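PDB 6W5E: BSU-2 beta-lactamase from Bacillus subtilis, which probably hydrolyses the beta-lactam ring of antibiotics such as penicillins, as a class D serine beta-lactamase of a Gram-positive bacterium. Local coordinates for residues R93-V98 and V197-I202; V104-E107 and W111-D114; H115-A120 and I126-A131. All blocks are in the same frame, centred on the assembly; numbering follows the deposited sequence.

Contact 1: residues R93-V98 and V197-I202; sequences RDEYDV and VKRMMI. With EDO (1,2-ethanediol), chain F.
Glu-95 and Met-200 bring the two backbones closest, their CA atoms 7.0 Å apart, where a type I turn from Asp-94 to Asp-97 meets the C-terminal part of helix 191-200. Glu-95 CB rests on Met-200 SD at 3.6 Å. Glu-95 CG sits between the backbone N and the carbonyl carbon (chi1 67°), and a bend at chi2 then swings the carboxylate away from the turn, toward Arg-199. Arg-199 NH2 reaches Glu-95 OE2 at 3.0 Å in an almost straight salt bridge (170°). OE2 lies in the guanidinium plane, but the nitrogen, on the syn side, is tilted out of the carboxylate plane, the two planes being 39° apart. Water 1 lies at the same edge, donating to Glu-95 OE2 and accepting from Arg-199 NE 2.9 Å away, which should steady both groups. Glu-95 CG also lies over the centre of the Tyr-96 ring, 3.7 Å above its plane. Within the turn, Tyr-96 N donates to Asp-94 OD1 at 2.8 Å. Met-200 continues inward to Ala-83 of helix 81-88 and to Leu-117 and Met-121 of helix 117-122. This is an Asx turn superposed on a type I turn, docked on a helix end of the transpeptidase-like fold.

Contact 2: residues V104-E107 and W111-D114; sequences VKRE and WNRD
Asn-112 turns its amide across the backbone of Lys-105 and Arg-106, while the neighbouring Trp-111 presents an indole edge to Arg-106. Asn-112 is the centre of an inverse gamma turn, in the long loop that joins the two short strands 98-99 and 115-116. Trp-111 and Asn-112, consecutive in sequence, both turn toward 104-107. Asn-112 OD1 accepts from Arg-106 N at 2.8 Å; the N-H points nearly straight at the oxygen (167°) but stands 28° off the amide carbonyl plane. The other branch runs past the aliphatic part of Lys-105: Asn-112 ND2 lies 3.4 Å from Lys-105 CG, and is itself bonded to Glu-109 OE1. Trp-111 meets the next residues along, Arg-106 and Glu-107: Arg-106 CB lies in the indole plane at 4.0 Å from Trp-111 CE3, and Phe-108 makes an edge-to-face pair with the same ring. Trp-111 NE1 donates to Glu-123 O, which should hold the indole against rotation. Arg-106 runs extended from CG to NE, back along the chain past Val-104, whose CB lies 3.7 Å above the guanidinium plane. A salt bridge from Arg-106 NH2 to Asp-102 fixes that end. The other terminal nitrogen, Arg-106 NH1, donates in the guanidinium plane to water 2, at 2.9 Å, and the same water sits 2.9 Å from Asn-112 OD1.

Contact 3: residues H115-A120 and I126-A131; sequences HTLGSA and IWYYQA
Tyr-128 and Tyr-129 leave helix 126-136 with different first torsions and meet different parts of 115-120. In Tyr-128, CG lies anti to the backbone N (chi1 -177°), which lays the ring against the main chain at Thr-116 and Leu-117; in Tyr-129 it lies anti to the carbonyl carbon (chi1 -82°), and the ring passes beside Leu-117 and Ala-120. Tyr-128 offers a face to Thr-116 C, 3.3 Å above its plane, and its OH goes on to bond Asp-97 O. At the edge of the other ring, Tyr-129 OH donates to Leu-117 O at 2.8 Å, while Leu-117 CD1 stands off the ring plane, 3.6 Å from Tyr-129 CZ. Helix 117-122 begins with a capping box, in which Ser-119 N donates to Thr-116 OG1 and Thr-116 N to Ser-119 OG. Helix 126-136 opens at Ile-126, the last residue of a sequence matching the Ser-X-Val/Ile motif of class D enzymes. Ala-120 CB lies 3.5 Å from both Tyr-128 CB and Tyr-129 CE1, in the plane of the latter ring. At the strand end of 115-120, His-115 CD2 comes to 3.8 Å from Trp-127 CZ2, the rings set obliquely, while His-115 ND1 is hydrogen-bonded to Ser-119 OG at 2.6 Å.

In the fold
All three contacts belong to the helical part of the molecule, beside the six-stranded antiparallel sheet. Contact 1 spans the longest separation in sequence, and both others fall between its segments, contact 2 closing before contact 3 begins. Contact 3 is the middle member: its centre is about 10 Å from that of contact 1 and about 11 Å from that of contact 2, whereas the centres of contacts 1 and 2 are about 20 Å apart. It touches both, through Glu-95 O with Gly-118 N on one side and Trp-111 O with Trp-127 NE1 on the other. The outer loop 104-114 is thus tied by helix 126-136 to helices 117-122 and 81-88, against which helix 191-200 packs.

Contact 1: residues R93-V98 and V197-I202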
loop_
_atom_site.group_PDB
_atom_site.type_symbol
_atom_site.label_atom_id
_atom_site.label_comp_id
_atom_site.label_asym_id
_atom_site.label_seq_id
_atom_site.Cartn_x
_atom_site.Cartn_y
_atom_site.Cartn_z
ATOM N N ARG A 93 5.404 19.371 0.994
ATOM C CA ARG A 93 6.053 19.955 -0.178
ATOM C C ARG A 93 6.513 18.891 -1.171
ATOM O O ARG A 93 6.338 19.054 -2.384
ATOM C CB ARG A 93 7.236 20.811 0.281
ATOM C CG ARG A 93 7.919 21.636 -0.802
ATOM C CD ARG A 93 9.338 22.015 -0.374
ATOM N NE ARG A 93 10.075 20.826 0.039
ATOM C CZ ARG A 93 10.540 20.608 1.265
ATOM N NH1 ARG A 93 10.368 21.514 2.221
ATOM N NH2 ARG A 93 11.172 19.478 1.533
ATOM N N ASP A 94 7.110 17.811 -0.684
ATOM C CA ASP A 94 7.695 16.760 -1.520
ATOM C C ASP A 94 8.085 15.611 -0.595
ATOM O O ASP A 94 7.746 15.616 0.597
ATOM C CB ASP A 94 8.861 17.280 -2.380
ATOM C CG ASP A 94 9.992 17.900 -1.554
ATOM O OD1 ASP A 94 10.212 17.495 -0.392
ATOM O OD2 ASP A 94 10.684 18.798 -2.086
ATOM N N GLU A 95 8.806 14.629 -1.141
ATOM C CA GLU A 95 9.180 13.441 -0.381
ATOM C C GLU A 95 10.156 13.753 0.748
ATOM O O GLU A 95 10.374 12.896 1.617
ATOM C CB GLU A 95 9.746 12.361 -1.321
ATOM C CG GLU A 95 11.082 12.718 -1.981
ATOM C CD GLU A 95 10.933 13.389 -3.347
ATOM O OE1 GLU A 95 10.178 14.381 -3.449
ATOM O OE2 GLU A 95 11.590 12.947 -4.320
ATOM N N TYR A 96 10.731 14.953 0.766
ATOM C CA TYR A 96 11.741 15.328 1.744
ATOM C C TYR A 96 11.216 16.289 2.806
ATOM O O TYR A 96 12.014 16.862 3.559
ATOM C CB TYR A 96 12.929 15.971 1.039
ATOM C CG TYR A 96 13.572 15.150 -0.048
ATOM C CD1 TYR A 96 14.132 13.911 0.230
ATOM C CD2 TYR A 96 13.672 15.644 -1.338
ATOM C CE1 TYR A 96 14.761 13.164 -0.764
ATOM C CE2 TYR A 96 14.299 14.912 -2.340
ATOM C CZ TYR A 96 14.844 13.673 -2.044
ATOM O OH TYR A 96 15.486 12.935 -3.012
ATOM N N ASP A 97 9.904 16.510 2.868
ATOM C CA ASP A 97 9.351 17.480 3.806
ATOM C C ASP A 97 9.562 16.973 5.229
ATOM O O ASP A 97 8.987 15.953 5.622
ATOM C CB ASP A 97 7.867 17.650 3.487
ATOM C CG ASP A 97 7.236 18.808 4.224
ATOM O OD1 ASP A 97 7.467 18.932 5.448
ATOM O OD2 ASP A 97 6.490 19.584 3.582
ATOM N N VAL A 98 10.373 17.691 6.002
ATOM C CA VAL A 98 10.801 17.252 7.328
ATOM C C VAL A 98 9.785 17.658 8.385
ATOM O O VAL A 98 9.420 18.837 8.490
ATOM C CB VAL A 98 12.177 17.836 7.686
ATOM C CG1 VAL A 98 12.555 17.422 9.115
ATOM C CG2 VAL A 98 13.224 17.421 6.671
ATOM N N VAL A 197 5.071 9.759 -5.353
ATOM C CA VAL A 197 4.566 8.698 -4.480
ATOM C C VAL A 197 5.085 7.336 -4.930
ATOM O O VAL A 197 5.489 6.507 -4.106
ATOM C CB VAL A 197 3.032 8.750 -4.367
ATOM C CG1 VAL A 197 2.503 7.513 -3.631
ATOM C CG2 VAL A 197 2.625 10.015 -3.641
ATOM N N LYS A 198 5.102 7.086 -6.246
ATOM C CA LYS A 198 5.700 5.849 -6.743
ATOM C C LYS A 198 7.148 5.714 -6.286
ATOM O O LYS A 198 7.560 4.650 -5.813
ATOM C CB LYS A 198 5.617 5.790 -8.268
ATOM C CG LYS A 198 4.242 5.453 -8.809
ATOM C CD LYS A 198 4.271 5.396 -10.335
ATOM C CE LYS A 198 2.958 4.882 -10.916
ATOM N NZ LYS A 198 3.030 4.780 -12.402
ATOM N N ARG A 199 7.937 6.788 -6.408
ATOM C CA ARG A 199 9.328 6.717 -5.973
ATOM C C ARG A 199 9.422 6.389 -4.488
ATOM O O ARG A 199 10.266 5.582 -4.078
ATOM C CB ARG A 199 10.063 8.021 -6.289
ATOM C CG ARG A 199 10.379 8.178 -7.772
ATOM C CD ARG A 199 11.572 9.088 -8.015
ATOM N NE ARG A 199 11.420 10.370 -7.339
ATOM C CZ ARG A 199 10.881 11.451 -7.892
ATOM N NH1 ARG A 199 10.418 11.408 -9.138
ATOM N NH2 ARG A 199 10.785 12.571 -7.186
ATOM N N MET A 200 8.539 6.971 -3.671
ATOM C CA MET A 200 8.570 6.688 -2.242
ATOM C C MET A 200 8.216 5.242 -1.931
ATOM O O MET A 200 8.582 4.753 -0.863
ATOM C CB MET A 200 7.613 7.610 -1.476
ATOM C CG MET A 200 8.007 9.080 -1.527
ATOM S SD MET A 200 7.036 10.133 -0.429
ATOM C CE MET A 200 5.431 10.100 -1.171
ATOM N N MET A 201 7.499 4.560 -2.827
ATOM C CA MET A 201 7.122 3.162 -2.653
ATOM C C MET A 201 8.188 2.179 -3.128
ATOM O O MET A 201 8.015 0.970 -2.935
ATOM C CB MET A 201 5.816 2.883 -3.406
ATOM C CG MET A 201 4.610 3.600 -2.844
ATOM S SD MET A 201 3.165 3.425 -3.924
ATOM C CE MET A 201 2.788 1.691 -3.714
ATOM N N ILE A 202 9.280 2.645 -3.742
ATOM C CA ILE A 202 10.258 1.707 -4.281
ATOM C C ILE A 202 10.863 0.889 -3.154
ATOM O O ILE A 202 11.365 1.438 -2.164
ATOM C CB ILE A 202 11.348 2.436 -5.079
ATOM C CG1 ILE A 202 10.772 2.986 -6.385
ATOM C CG2 ILE A 202 12.503 1.482 -5.381
ATOM C CD1 ILE A 202 11.714 3.901 -7.161
HETATM C C1 EDO F . 3.712 1.678 -13.376
HETATM O O1 EDO F . 4.731 2.477 -12.763
HETATM C C2 EDO F . 3.429 0.459 -12.508
HETATM O O2 EDO F . 4.645 -0.266 -12.291
HETATM O O HOH W 1 12.748 10.516 -4.765
#

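Contact 2: residues V104-E107 and W111-D114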
loop_
_atom_site.group_PDB
_atom_site.type_symbol
_atom_site.label_atom_id
_atom_site.label_comp_id
_atom_site.label_asym_id
_atom_site.label_seq_id
_atom_site.Cartn_x
_atom_site.Cartn_y
_atom_site.Cartn_z
ATOM N N VAL A 104 9.709 11.487 21.896
ATOM C CA VAL A 104 9.013 10.411 22.593
ATOM C C VAL A 104 9.436 9.080 21.984
ATOM O O VAL A 104 9.339 8.889 20.768
ATOM C CB VAL A 104 7.489 10.599 22.517
ATOM C CG1 VAL A 104 6.769 9.377 23.077
ATOM C CG2 VAL A 104 7.074 11.869 23.254
ATOM N N LYS A 105 9.905 8.158 22.825
ATOM C CA LYS A 105 10.330 6.847 22.346
ATOM C C LYS A 105 9.108 5.985 22.059
ATOM O O LYS A 105 8.324 5.680 22.967
ATOM C CB LYS A 105 11.224 6.166 23.383
ATOM C CG LYS A 105 12.165 5.104 22.803
ATOM C CD LYS A 105 12.425 3.971 23.800
ATOM C CE LYS A 105 13.709 3.199 23.485
ATOM N NZ LYS A 105 13.629 2.401 22.226
ATOM N N ARG A 106 8.950 5.584 20.803
ATOM C CA ARG A 106 7.813 4.793 20.362
ATOM C C ARG A 106 8.258 3.368 20.028
ATOM O O ARG A 106 9.416 2.990 20.248
ATOM C CB ARG A 106 7.085 5.513 19.224
ATOM C CG ARG A 106 6.405 6.789 19.698
ATOM C CD ARG A 106 5.666 7.510 18.587
ATOM N NE ARG A 106 4.975 8.688 19.104
ATOM C CZ ARG A 106 5.503 9.907 19.158
ATOM N NH1 ARG A 106 6.734 10.121 18.706
ATOM N NH2 ARG A 106 4.797 10.916 19.654
ATOM N N GLU A 107 7.332 2.585 19.464
ATOM C CA GLU A 107 7.488 1.132 19.441
ATOM C C GLU A 107 8.710 0.692 18.641
ATOM O O GLU A 107 9.376 -0.283 19.005
ATOM C CB GLU A 107 6.214 0.470 18.910
ATOM C CG GLU A 107 6.280 -1.051 18.888
ATOM C CD GLU A 107 5.047 -1.691 18.281
ATOM O OE1 GLU A 107 4.047 -0.977 18.055
ATOM O OE2 GLU A 107 5.074 -2.919 18.039
ATOM N N TRP A 111 11.354 4.870 14.181
ATOM C CA TRP A 111 10.412 5.973 14.307
ATOM C C TRP A 111 10.944 7.107 15.168
ATOM O O TRP A 111 10.393 8.215 15.119
ATOM C CB TRP A 111 9.131 5.472 14.973
ATOM C CG TRP A 111 8.337 4.489 14.154
ATOM C CD1 TRP A 111 8.630 4.025 12.899
ATOM C CD2 TRP A 111 7.111 3.856 14.541
ATOM N NE1 TRP A 111 7.650 3.152 12.484
ATOM C CE2 TRP A 111 6.715 3.023 13.477
ATOM C CE3 TRP A 111 6.313 3.910 15.690
ATOM C CZ2 TRP A 111 5.552 2.263 13.521
ATOM C CZ3 TRP A 111 5.162 3.148 15.734
ATOM C CH2 TRP A 111 4.794 2.332 14.661
ATOM N N ASN A 112 11.976 6.846 15.971
ATOM C CA ASN A 112 12.436 7.782 16.998
ATOM C C ASN A 112 13.548 8.685 16.458
ATOM O O ASN A 112 14.682 8.698 16.932
ATOM C CB ASN A 112 12.879 7.025 18.245
ATOM C CG ASN A 112 11.785 6.142 18.807
ATOM O OD1 ASN A 112 10.602 6.470 18.710
ATOM N ND2 ASN A 112 12.173 5.017 19.411
ATOM N N ARG A 113 13.178 9.459 15.444
ATOM C CA ARG A 113 14.093 10.326 14.717
ATOM C C ARG A 113 13.243 11.282 13.892
ATOM O O ARG A 113 12.049 11.046 13.674
ATOM C CB ARG A 113 15.004 9.498 13.797
ATOM C CG ARG A 113 14.225 8.835 12.650
ATOM C CD ARG A 113 15.095 8.097 11.634
ATOM N NE ARG A 113 15.734 6.915 12.206
ATOM C CZ ARG A 113 16.032 5.811 11.525
ATOM N NH1 ARG A 113 16.618 4.795 12.143
ATOM N NH2 ARG A 113 15.746 5.719 10.231
ATOM N N ASP A 114 13.856 12.366 13.428
ATOM C CA ASP A 114 13.150 13.227 12.494
ATOM C C ASP A 114 12.817 12.427 11.244
ATOM O O ASP A 114 13.567 11.532 10.838
ATOM C CB ASP A 114 14.023 14.417 12.098
ATOM C CG ASP A 114 14.349 15.339 13.264
ATOM O OD1 ASP A 114 13.615 15.357 14.278
ATOM O OD2 ASP A 114 15.354 16.069 13.149
HETATM O O HOH W 2 8.680 8.299 17.492
#

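Contact 3: residues H115-A120 and I126-A131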
loop_
_atom_site.group_PDB
_atom_site.type_symbol
_atom_site.label_atom_id
_atom_site.label_comp_id
_atom_site.label_asym_id
_atom_site.label_seq_id
_atom_site.Cartn_x
_atom_site.Cartn_y
_atom_site.Cartn_z
ATOM N N HIS A 115 11.672 12.739 10.639
ATOM C CA HIS A 115 11.203 12.010 9.469
ATOM C C HIS A 115 10.753 12.962 8.371
ATOM O O HIS A 115 10.453 14.133 8.610
ATOM C CB HIS A 115 10.074 11.048 9.842
ATOM C CG HIS A 115 10.569 9.690 10.210
ATOM N ND1 HIS A 115 10.986 8.777 9.266
ATOM C CD2 HIS A 115 10.758 9.105 11.415
ATOM C CE1 HIS A 115 11.399 7.680 9.875
ATOM N NE2 HIS A 115 11.273 7.853 11.180
ATOM N N THR A 116 10.718 12.425 7.156
ATOM C CA THR A 116 10.134 13.075 5.993
ATOM C C THR A 116 8.975 12.233 5.484
ATOM O O THR A 116 8.732 11.116 5.948
ATOM C CB THR A 116 11.160 13.255 4.867
ATOM O OG1 THR A 116 11.516 11.976 4.325
ATOM C CG2 THR A 116 12.398 13.951 5.383
ATOM N N LEU A 117 8.242 12.802 4.529
ATOM C CA LEU A 117 7.150 12.064 3.903
ATOM C C LEU A 117 7.644 10.722 3.369
ATOM O O LEU A 117 6.997 9.683 3.558
ATOM C CB LEU A 117 6.540 12.927 2.794
ATOM C CG LEU A 117 5.297 12.377 2.098
ATOM C CD1 LEU A 117 4.081 12.416 3.020
ATOM C CD2 LEU A 117 5.035 13.136 0.816
ATOM N N GLY A 118 8.811 10.725 2.719
ATOM C CA GLY A 118 9.341 9.495 2.150
ATOM C C GLY A 118 9.906 8.531 3.177
ATOM O O GLY A 118 9.682 7.322 3.085
ATOM N N SER A 119 10.656 9.033 4.160
ATOM C CA SER A 119 11.210 8.109 5.141
ATOM C C SER A 119 10.108 7.519 5.997
ATOM O O SER A 119 10.182 6.352 6.393
ATOM C CB SER A 119 12.281 8.777 6.004
ATOM O OG SER A 119 11.705 9.710 6.900
ATOM N N ALA A 120 9.072 8.312 6.281
ATOM C CA ALA A 120 7.964 7.810 7.077
ATOM C C ALA A 120 7.163 6.772 6.315
ATOM O O ALA A 120 6.558 5.894 6.932
ATOM C CB ALA A 120 7.085 8.950 7.569
ATOM N N ILE A 126 4.183 6.114 11.733
ATOM C CA ILE A 126 2.777 6.522 11.791
ATOM C C ILE A 126 2.627 7.981 12.220
ATOM O O ILE A 126 1.802 8.718 11.668
ATOM C CB ILE A 126 2.002 5.564 12.714
ATOM C CG1 ILE A 126 1.997 4.148 12.120
ATOM C CG2 ILE A 126 0.584 6.062 12.944
ATOM C CD1 ILE A 126 1.327 3.095 13.002
ATOM N N TRP A 127 3.418 8.425 13.205
ATOM C CA TRP A 127 3.234 9.768 13.761
ATOM C C TRP A 127 3.356 10.858 12.699
ATOM O O TRP A 127 2.653 11.875 12.757
ATOM C CB TRP A 127 4.208 10.013 14.916
ATOM C CG TRP A 127 5.679 10.061 14.569
ATOM C CD1 TRP A 127 6.585 9.049 14.709
ATOM C CD2 TRP A 127 6.414 11.197 14.088
ATOM N NE1 TRP A 127 7.837 9.478 14.327
ATOM C CE2 TRP A 127 7.762 10.793 13.946
ATOM C CE3 TRP A 127 6.066 12.515 13.762
ATOM C CZ2 TRP A 127 8.760 11.659 13.489
ATOM C CZ3 TRP A 127 7.061 13.374 13.296
ATOM C CH2 TRP A 127 8.392 12.942 13.175
ATOM N N TYR A 128 4.247 10.668 11.726
ATOM C CA TYR A 128 4.395 11.656 10.663
ATOM C C TYR A 128 3.100 11.776 9.867
ATOM O O TYR A 128 2.619 12.884 9.587
ATOM C CB TYR A 128 5.556 11.249 9.743
ATOM C CG TYR A 128 5.826 12.265 8.653
ATOM C CD1 TYR A 128 4.959 12.398 7.559
ATOM C CD2 TYR A 128 6.935 13.103 8.717
ATOM C CE1 TYR A 128 5.170 13.345 6.593
ATOM C CE2 TYR A 128 7.170 14.046 7.733
ATOM C CZ TYR A 128 6.279 14.156 6.677
ATOM O OH TYR A 128 6.473 15.103 5.709
ATOM N N TYR A 129 2.526 10.634 9.480
ATOM C CA TYR A 129 1.321 10.649 8.661
ATOM C C TYR A 129 0.094 11.077 9.456
ATOM O O TYR A 129 -0.871 11.572 8.862
ATOM C CB TYR A 129 1.146 9.301 7.950
ATOM C CG TYR A 129 2.002 9.224 6.698
ATOM C CD1 TYR A 129 3.387 9.086 6.775
ATOM C CD2 TYR A 129 1.432 9.363 5.440
ATOM C CE1 TYR A 129 4.167 9.039 5.621
ATOM C CE2 TYR A 129 2.199 9.310 4.293
ATOM C CZ TYR A 129 3.563 9.167 4.388
ATOM O OH TYR A 129 4.305 9.133 3.231
ATOM N N GLN A 130 0.114 10.917 10.781
ATOM C CA GLN A 130 -0.951 11.482 11.603
ATOM C C GLN A 130 -0.921 13.007 11.555
ATOM O O GLN A 130 -1.969 13.651 11.424
ATOM C CB GLN A 130 -0.839 10.957 13.036
ATOM C CG GLN A 130 -1.222 9.491 13.151
ATOM C CD GLN A 130 -0.994 8.933 14.541
ATOM O OE1 GLN A 130 0.066 9.130 15.135
ATOM N NE2 GLN A 130 -1.985 8.218 15.059
ATOM N N ALA A 131 0.272 13.608 11.630
ATOM C CA ALA A 131 0.372 15.060 11.476
ATOM C C ALA A 131 -0.106 15.506 10.098
ATOM O O ALA A 131 -0.822 16.511 9.972
ATOM C CB ALA A 131 1.808 15.506 11.725
#